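PDB 4MLG: beta-xylosidase from Uncultured organism, which probably hydrolyses xylo-oligosaccharides, releasing xylose from their non-reducing ends, as a calcium-binding glycoside hydrolase of family 43. Local coordinates for residues D23-Y28 / S276-K281. Numbering follows the deposited sequence.
Sequences DKLYIY and SIVEFK
Leu25 lies against the ring of Phe280, and this apolar pair makes up most of the contact. The CB of Leu25 sits over one face of the ring, toward its rim, as a CH-pi contact 4.0 Å from the ring centroid. Its nearest ring atoms include Phe280 CE1, 3.7 Å from Leu25 CB. A chi1 of 178° turns Leu25 CG away from the backbone N, and Leu25 CD1 then reaches across toward strand 276-280, 3.9 Å from Phe280 CB. Leu25 CD1 also meets Val278 CG1, at 3.9 Å, and so bridges two residues of that strand. The far end of the ring reaches the backbone before Leu25. There Asp23 O lies at the ring edge, near its plane, 3.8 Å from Phe280 CZ. An alanine in place of Phe280 would probably leave one side of Leu25 CB without its aromatic cover and open a gap beside the 23-25 backbone. Val20 and Val59 also touch Phe280, while Phe287 touches both Leu25 and Val278. The two strands run nearly antiparallel, at 160°, but the axes of segments 24-27 and 276-280 come no closer than 8.8 Å and they belong to different sheets. Strand 24-32 pairs with strand 50-56, and strand 276-280 with strand 283-290. Such side-chain packing between neighbouring antiparallel sheets is characteristic of blades in the beta-propeller fold of family 43 glycoside hydrolases.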
# COMPACT_ATOMS: atom_id res chain seq x y z
N ASP A 23 -13.28 -19.50 -29.88
CA ASP A 23 -14.67 -19.53 -30.37
C ASP A 23 -15.68 -19.89 -29.28
O ASP A 23 -16.81 -20.27 -29.58
CB ASP A 23 -14.81 -20.46 -31.58
CG ASP A 23 -13.95 -20.02 -32.75
OD1 ASP A 23 -13.48 -18.87 -32.74
OD2 ASP A 23 -13.76 -20.83 -33.68
N LYS A 24 -15.25 -19.76 -28.03
CA LYS A 24 -16.12 -19.99 -26.88
C LYS A 24 -16.22 -18.70 -26.08
O LYS A 24 -15.27 -17.91 -26.04
CB LYS A 24 -15.56 -21.11 -26.00
CG LYS A 24 -15.90 -22.51 -26.46
CD LYS A 24 -15.22 -23.55 -25.58
CE LYS A 24 -16.04 -24.83 -25.51
NZ LYS A 24 -17.34 -24.61 -24.81
N LEU A 25 -17.36 -18.49 -25.43
CA LEU A 25 -17.54 -17.31 -24.59
C LEU A 25 -17.31 -17.65 -23.12
O LEU A 25 -18.09 -18.39 -22.52
CB LEU A 25 -18.93 -16.71 -24.80
CG LEU A 25 -19.27 -15.49 -23.94
CD1 LEU A 25 -19.91 -14.41 -24.79
CD2 LEU A 25 -20.18 -15.88 -22.79
N TYR A 26 -16.24 -17.10 -22.55
CA TYR A 26 -15.94 -17.32 -21.14
C TYR A 26 -16.38 -16.13 -20.30
O TYR A 26 -16.26 -14.98 -20.72
CB TYR A 26 -14.44 -17.58 -20.95
CG TYR A 26 -13.95 -18.88 -21.55
CD1 TYR A 26 -13.83 -20.03 -20.78
CD2 TYR A 26 -13.61 -18.95 -22.90
CE1 TYR A 26 -13.39 -21.22 -21.34
CE2 TYR A 26 -13.16 -20.13 -23.46
CZ TYR A 26 -13.05 -21.26 -22.67
OH TYR A 26 -12.60 -22.44 -23.23
N ILE A 27 -16.88 -16.41 -19.10
CA ILE A 27 -17.29 -15.36 -18.18
C ILE A 27 -16.47 -15.44 -16.90
O ILE A 27 -16.23 -16.53 -16.38
CB ILE A 27 -18.78 -15.45 -17.84
CG1 ILE A 27 -19.61 -15.71 -19.10
CG2 ILE A 27 -19.25 -14.18 -17.15
CD1 ILE A 27 -21.09 -15.84 -18.85
N TYR A 28 -16.04 -14.29 -16.39
CA TYR A 28 -15.27 -14.24 -15.16
C TYR A 28 -15.94 -13.33 -14.14
O TYR A 28 -15.56 -12.17 -13.98
CB TYR A 28 -13.84 -13.76 -15.45
CG TYR A 28 -13.11 -14.61 -16.45
CD1 TYR A 28 -12.42 -15.75 -16.05
CD2 TYR A 28 -13.11 -14.28 -17.81
CE1 TYR A 28 -11.75 -16.54 -16.97
CE2 TYR A 28 -12.44 -15.07 -18.73
CZ TYR A 28 -11.76 -16.19 -18.30
OH TYR A 28 -11.09 -16.98 -19.21
N SER A 276 -20.44 -6.05 -18.74
CA SER A 276 -19.36 -6.27 -19.70
C SER A 276 -19.97 -6.48 -21.08
O SER A 276 -20.91 -7.26 -21.23
CB SER A 276 -18.52 -7.48 -19.31
OG SER A 276 -19.27 -8.67 -19.37
N ILE A 277 -19.45 -5.77 -22.07
CA ILE A 277 -19.98 -5.84 -23.43
C ILE A 277 -19.05 -6.60 -24.36
O ILE A 277 -17.85 -6.33 -24.41
CB ILE A 277 -20.24 -4.43 -24.00
CG1 ILE A 277 -21.10 -3.61 -23.03
CG2 ILE A 277 -20.89 -4.51 -25.37
CD1 ILE A 277 -21.39 -2.21 -23.50
N VAL A 278 -19.60 -7.55 -25.11
CA VAL A 278 -18.81 -8.40 -25.99
C VAL A 278 -19.65 -8.90 -27.16
O VAL A 278 -20.86 -9.10 -27.03
CB VAL A 278 -18.21 -9.60 -25.21
CG1 VAL A 278 -19.31 -10.52 -24.71
CG2 VAL A 278 -17.20 -10.36 -26.06
N GLU A 279 -19.01 -9.07 -28.32
CA GLU A 279 -19.68 -9.61 -29.50
C GLU A 279 -19.47 -11.11 -29.59
O GLU A 279 -18.34 -11.59 -29.49
CB GLU A 279 -19.17 -8.92 -30.76
CG GLU A 279 -19.83 -9.40 -32.05
CD GLU A 279 -19.23 -8.77 -33.29
OE1 GLU A 279 -18.07 -8.31 -33.23
OE2 GLU A 279 -19.93 -8.72 -34.33
N PHE A 280 -20.55 -11.86 -29.79
CA PHE A 280 -20.46 -13.30 -29.93
C PHE A 280 -21.42 -13.81 -31.01
O PHE A 280 -22.63 -13.61 -30.91
CB PHE A 280 -20.74 -14.00 -28.59
CG PHE A 280 -20.41 -15.46 -28.59
CD1 PHE A 280 -19.10 -15.89 -28.43
CD2 PHE A 280 -21.40 -16.42 -28.73
CE1 PHE A 280 -18.78 -17.24 -28.43
CE2 PHE A 280 -21.10 -17.77 -28.72
CZ PHE A 280 -19.79 -18.18 -28.57
N LYS A 281 -20.85 -14.44 -32.03
CA LYS A 281 -21.62 -14.97 -33.16
C LYS A 281 -22.47 -13.92 -33.88
O LYS A 281 -23.64 -14.16 -34.18
CB LYS A 281 -22.48 -16.17 -32.73
CG LYS A 281 -21.67 -17.39 -32.34
CD LYS A 281 -22.58 -18.56 -31.98
CE LYS A 281 -21.78 -19.82 -31.70
NZ LYS A 281 -22.65 -20.96 -31.30